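Local coordinates for FERM, RhoGEF and pleckstrin domain protein 2 (Danio rerio, PDB 6D21) that probably acts as a guanine nucleotide exchange factor that activates RAC1 in semaphorin signalling and actin remodelling, represented here by its FERM domain, at residues E19-S31 / V57-V69. Residues are numbered along the deposited sequence; the frame is centred on the assembly and turned at random.
Sequences ELESKADGQLLLS and VWLDPSKLIVKQV
With CG1 of I65 anti to its carbonyl carbon (chi1 -61°) and the chain extended beyond it, CD1 reaches across to L29, meeting CB at 3.9 Å, while CG1 passes 3.4 Å from D25 O. L29 holds its own CG anti to the backbone N (chi1 178°), which places the branch so that, with chi2 61°, CD2 meets CD2 of L59 at 3.9 Å; L29 crosses both I65 and L59 at about a right angle. The backbones join at a single bridge between D25 and L64, where I65 N donates to A24 O (3.1 Å) and G26 N makes a weak bond back to K63 O. A water placed by S22 O, A24 O and V66 N extends this link. At the helix start, Q27 N binds a lone pair of P61 O at 2.9 Å, and the proline CB packs on L30 CD1 (3.7 Å). G26 CA lies 3.7 Å from D60 O, against L59 CD2. Within 57-69, OE1 of Q68 accepts from D60 N and NE2 donates to D60 O, at the first residue of the type I turn D60-K63. Cutting I65 back to an alanine would take away CG1 and CD1 and would probably open a gap beside A24 CB and L29 CB. The contact thus ties helix 26-36 to the loop around P61-I65 in the ubiquitin-like lobe of the FERM domain, with I65 and L29 resting on I6 of strand 3-9 and L59 on F77 of strand 76-81.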
loop_
_atom_site.group_PDB
_atom_site.type_symbol
_atom_site.label_atom_id
_atom_site.label_comp_id
_atom_site.label_asym_id
_atom_site.label_seq_id
_atom_site.Cartn_x
_atom_site.Cartn_y
_atom_site.Cartn_z
ATOM N N GLU A 19 0.564 -15.551 -19.718
ATOM C CA GLU A 19 1.546 -15.960 -20.701
ATOM C C GLU A 19 2.058 -14.752 -21.473
ATOM O O GLU A 19 1.284 -13.992 -22.052
ATOM C CB GLU A 19 0.952 -17.012 -21.635
ATOM C CG GLU A 19 0.168 -18.075 -20.878
ATOM C CD GLU A 19 0.396 -19.463 -21.414
ATOM O OE1 GLU A 19 -0.498 -20.006 -22.100
ATOM O OE2 GLU A 19 1.479 -20.011 -21.133
ATOM N N LEU A 20 3.376 -14.580 -21.444
ATOM C CA LEU A 20 4.044 -13.425 -22.026
ATOM C C LEU A 20 5.294 -13.869 -22.742
ATOM O O LEU A 20 5.880 -14.887 -22.388
ATOM C CB LEU A 20 4.420 -12.401 -20.955
ATOM C CG LEU A 20 3.364 -11.459 -20.394
ATOM C CD1 LEU A 20 2.616 -12.125 -19.265
ATOM C CD2 LEU A 20 4.013 -10.166 -19.922
ATOM N N GLU A 21 5.719 -13.111 -23.743
ATOM C CA GLU A 21 6.974 -13.437 -24.408
ATOM C C GLU A 21 8.137 -13.069 -23.493
ATOM O O GLU A 21 7.990 -12.240 -22.599
ATOM C CB GLU A 21 7.091 -12.716 -25.750
ATOM C CG GLU A 21 6.989 -11.203 -25.652
ATOM C CD GLU A 21 7.571 -10.502 -26.867
ATOM O OE1 GLU A 21 8.225 -11.178 -27.693
ATOM O OE2 GLU A 21 7.376 -9.274 -26.994
ATOM N N SER A 22 9.287 -13.692 -23.725
ATOM C CA SER A 22 10.475 -13.487 -22.905
ATOM C C SER A 22 11.071 -12.080 -23.065
ATOM O O SER A 22 11.948 -11.679 -22.302
ATOM C CB SER A 22 11.528 -14.544 -23.252
ATOM O OG SER A 22 12.774 -14.250 -22.647
ATOM N N LYS A 23 10.604 -11.340 -24.065
ATOM C CA LYS A 23 11.083 -9.984 -24.298
ATOM C C LYS A 23 10.262 -8.954 -23.523
ATOM O O LYS A 23 10.501 -7.752 -23.650
ATOM C CB LYS A 23 11.042 -9.646 -25.795
ATOM C CG LYS A 23 12.171 -10.222 -26.638
ATOM C CD LYS A 23 12.196 -9.541 -27.997
ATOM C CE LYS A 23 12.814 -10.411 -29.097
ATOM N NZ LYS A 23 13.973 -11.241 -28.660
ATOM N N ALA A 24 9.301 -9.415 -22.728
ATOM C CA ALA A 24 8.330 -8.517 -22.110
ATOM C C ALA A 24 8.915 -7.541 -21.084
ATOM O O ALA A 24 9.696 -7.911 -20.211
ATOM C CB ALA A 24 7.216 -9.331 -21.456
ATOM N N ASP A 25 8.512 -6.282 -21.197
ATOM C CA ASP A 25 8.803 -5.281 -20.182
ATOM C C ASP A 25 7.902 -5.511 -18.967
ATOM O O ASP A 25 7.059 -6.408 -18.967
ATOM C CB ASP A 25 8.621 -3.875 -20.770
ATOM C CG ASP A 25 7.201 -3.617 -21.279
ATOM O OD1 ASP A 25 6.253 -4.299 -20.842
ATOM O OD2 ASP A 25 7.043 -2.728 -22.148
ATOM N N GLY A 26 8.067 -4.706 -17.931
ATOM C CA GLY A 26 7.153 -4.787 -16.812
ATOM C C GLY A 26 5.782 -4.266 -17.215
ATOM O O GLY A 26 4.755 -4.723 -16.703
ATOM N N GLN A 27 5.767 -3.320 -18.157
ATOM C CA GLN A 27 4.534 -2.637 -18.547
ATOM C C GLN A 27 3.538 -3.593 -19.216
ATOM O O GLN A 27 2.333 -3.474 -19.023
ATOM C CB GLN A 27 4.840 -1.477 -19.495
ATOM C CG GLN A 27 3.604 -0.619 -19.817
ATOM C CD GLN A 27 2.956 -0.047 -18.560
ATOM O OE1 GLN A 27 3.582 0.708 -17.818
ATOM N NE2 GLN A 27 1.704 -0.416 -18.312
ATOM N N LEU A 28 4.061 -4.530 -20.002
ATOM C CA LEU A 28 3.242 -5.530 -20.683
ATOM C C LEU A 28 2.490 -6.402 -19.672
ATOM O O LEU A 28 1.289 -6.640 -19.823
ATOM C CB LEU A 28 4.111 -6.397 -21.609
ATOM C CG LEU A 28 3.438 -7.383 -22.566
ATOM C CD1 LEU A 28 2.380 -6.706 -23.434
ATOM C CD2 LEU A 28 4.489 -8.054 -23.415
ATOM N N LEU A 29 3.187 -6.863 -18.634
ATOM C CA LEU A 29 2.547 -7.664 -17.600
ATOM C C LEU A 29 1.477 -6.852 -16.846
ATOM O O LEU A 29 0.387 -7.354 -16.577
ATOM C CB LEU A 29 3.589 -8.202 -16.623
ATOM C CG LEU A 29 3.050 -9.021 -15.448
ATOM C CD1 LEU A 29 2.312 -10.268 -15.960
ATOM C CD2 LEU A 29 4.185 -9.400 -14.504
ATOM N N LEU A 30 1.808 -5.610 -16.488
ATOM C CA LEU A 30 0.851 -4.707 -15.838
ATOM C C LEU A 30 -0.400 -4.530 -16.675
ATOM O O LEU A 30 -1.523 -4.611 -16.157
ATOM C CB LEU A 30 1.477 -3.332 -15.577
ATOM C CG LEU A 30 2.358 -3.091 -14.346
ATOM C CD1 LEU A 30 3.289 -1.916 -14.600
ATOM C CD2 LEU A 30 1.517 -2.820 -13.112
ATOM N N SER A 31 -0.206 -4.278 -17.968
ATOM C CA SER A 31 -1.334 -4.082 -18.871
ATOM C C SER A 31 -2.201 -5.328 -18.974
ATOM O O SER A 31 -3.425 -5.233 -18.938
ATOM C CB SER A 31 -0.847 -3.675 -20.265
ATOM O OG SER A 31 -0.187 -2.423 -20.191
ATOM N N VAL A 57 9.400 -6.286 -3.676
ATOM C CA VAL A 57 10.044 -5.227 -4.458
ATOM C C VAL A 57 9.072 -4.795 -5.553
ATOM O O VAL A 57 8.313 -5.627 -6.014
ATOM C CB VAL A 57 11.371 -5.721 -5.078
ATOM C CG1 VAL A 57 11.970 -4.687 -6.003
ATOM C CG2 VAL A 57 12.361 -6.086 -3.974
ATOM N N TRP A 58 9.076 -3.520 -5.963
ATOM C CA TRP A 58 8.210 -3.090 -7.057
ATOM C C TRP A 58 8.750 -3.520 -8.404
ATOM O O TRP A 58 9.950 -3.431 -8.661
ATOM C CB TRP A 58 8.023 -1.562 -7.057
ATOM C CG TRP A 58 7.164 -1.086 -5.942
ATOM C CD1 TRP A 58 7.585 -0.490 -4.780
ATOM C CD2 TRP A 58 5.732 -1.173 -5.850
ATOM N NE1 TRP A 58 6.509 -0.198 -3.980
ATOM C CE2 TRP A 58 5.360 -0.614 -4.604
ATOM C CE3 TRP A 58 4.733 -1.692 -6.684
ATOM C CZ2 TRP A 58 4.030 -0.535 -4.184
ATOM C CZ3 TRP A 58 3.410 -1.618 -6.264
ATOM C CH2 TRP A 58 3.070 -1.043 -5.025
ATOM N N LEU A 59 7.860 -3.984 -9.270
ATOM C CA LEU A 59 8.219 -4.227 -10.660
ATOM C C LEU A 59 8.358 -2.891 -11.400
ATOM O O LEU A 59 7.446 -2.060 -11.405
ATOM C CB LEU A 59 7.170 -5.111 -11.337
ATOM C CG LEU A 59 7.422 -5.593 -12.764
ATOM C CD1 LEU A 59 8.597 -6.565 -12.844
ATOM C CD2 LEU A 59 6.167 -6.239 -13.319
ATOM N N ASP A 60 9.513 -2.694 -12.009
ATOM C CA ASP A 60 9.772 -1.548 -12.866
ATOM C C ASP A 60 9.175 -1.794 -14.251
ATOM O O ASP A 60 9.618 -2.695 -14.976
ATOM C CB ASP A 60 11.286 -1.313 -12.959
ATOM C CG ASP A 60 11.657 -0.052 -13.732
ATOM O OD1 ASP A 60 10.819 0.511 -14.477
ATOM O OD2 ASP A 60 12.827 0.366 -13.597
ATOM N N PRO A 61 8.197 -0.970 -14.645
ATOM C CA PRO A 61 7.497 -1.203 -15.916
ATOM C C PRO A 61 8.351 -0.967 -17.165
ATOM O O PRO A 61 7.979 -1.408 -18.252
ATOM C CB PRO A 61 6.318 -0.214 -15.862
ATOM C CG PRO A 61 6.632 0.755 -14.776
ATOM C CD PRO A 61 7.612 0.129 -13.849
ATOM N N SER A 62 9.489 -0.301 -17.023
ATOM C CA SER A 62 10.274 0.078 -18.201
ATOM C C SER A 62 11.416 -0.891 -18.483
ATOM O O SER A 62 12.042 -0.848 -19.550
ATOM C CB SER A 62 10.816 1.498 -18.032
ATOM O OG SER A 62 11.430 1.658 -16.765
ATOM N N LYS A 63 11.678 -1.771 -17.524
ATOM C CA LYS A 63 12.721 -2.781 -17.663
ATOM C C LYS A 63 12.132 -4.140 -18.047
ATOM O O LYS A 63 10.961 -4.429 -17.772
ATOM C CB LYS A 63 13.500 -2.919 -16.358
ATOM C CG LYS A 63 14.355 -1.722 -15.984
ATOM C CD LYS A 63 15.262 -2.091 -14.809
ATOM C CE LYS A 63 16.100 -0.916 -14.323
ATOM N NZ LYS A 63 16.143 0.204 -15.303
ATOM N N LEU A 64 12.957 -4.970 -18.670
ATOM C CA LEU A 64 12.596 -6.345 -18.960
ATOM C C LEU A 64 12.362 -7.082 -17.660
ATOM O O LEU A 64 13.103 -6.891 -16.693
ATOM C CB LEU A 64 13.694 -7.046 -19.754
ATOM C CG LEU A 64 14.000 -6.470 -21.132
ATOM C CD1 LEU A 64 15.026 -7.339 -21.817
ATOM C CD2 LEU A 64 12.731 -6.381 -21.951
ATOM N N ILE A 65 11.341 -7.929 -17.639
ATOM C CA ILE A 65 11.047 -8.707 -16.453
ATOM C C ILE A 65 12.213 -9.629 -16.128
ATOM O O ILE A 65 12.612 -9.721 -14.965
ATOM C CB ILE A 65 9.776 -9.525 -16.624
ATOM C CG1 ILE A 65 8.592 -8.589 -16.862
ATOM C CG2 ILE A 65 9.542 -10.400 -15.398
ATOM C CD1 ILE A 65 7.306 -9.309 -17.151
ATOM N N VAL A 66 12.780 -10.276 -17.153
ATOM C CA VAL A 66 13.876 -11.234 -16.944
ATOM C C VAL A 66 15.143 -10.580 -16.387
ATOM O O VAL A 66 16.015 -11.260 -15.851
ATOM C CB VAL A 66 14.258 -12.004 -18.254
ATOM C CG1 VAL A 66 13.221 -13.074 -18.581
ATOM C CG2 VAL A 66 14.481 -11.055 -19.438
ATOM N N LYS A 67 15.242 -9.266 -16.519
ATOM C CA LYS A 67 16.350 -8.518 -15.941
ATOM C C LYS A 67 16.092 -8.096 -14.487
ATOM O O LYS A 67 16.967 -7.525 -13.845
ATOM C CB LYS A 67 16.642 -7.273 -16.788
ATOM C CG LYS A 67 17.427 -7.536 -18.070
ATOM C CD LYS A 67 18.127 -6.266 -18.563
ATOM C CE LYS A 67 19.197 -6.581 -19.607
ATOM N NZ LYS A 67 19.999 -5.380 -19.985
ATOM N N GLN A 68 14.892 -8.351 -13.970
ATOM C CA GLN A 68 14.556 -7.915 -12.612
ATOM C C GLN A 68 14.405 -9.085 -11.647
ATOM O O GLN A 68 14.585 -8.932 -10.435
ATOM C CB GLN A 68 13.265 -7.094 -12.616
ATOM C CG GLN A 68 13.260 -5.921 -13.586
ATOM C CD GLN A 68 11.977 -5.118 -13.500
ATOM O OE1 GLN A 68 11.598 -4.647 -12.429
ATOM N NE2 GLN A 68 11.296 -4.965 -14.628
ATOM N N VAL A 69 14.062 -10.250 -12.196
ATOM C CA VAL A 69 13.756 -11.433 -11.400
ATOM C C VAL A 69 14.488 -12.663 -11.927
ATOM O O VAL A 69 14.564 -12.868 -13.134
ATOM C CB VAL A 69 12.244 -11.717 -11.392
ATOM C CG1 VAL A 69 11.919 -12.726 -10.324
ATOM C CG2 VAL A 69 11.450 -10.431 -11.167
HETATM O O HOH W 1 11.337 -10.159 -19.839
#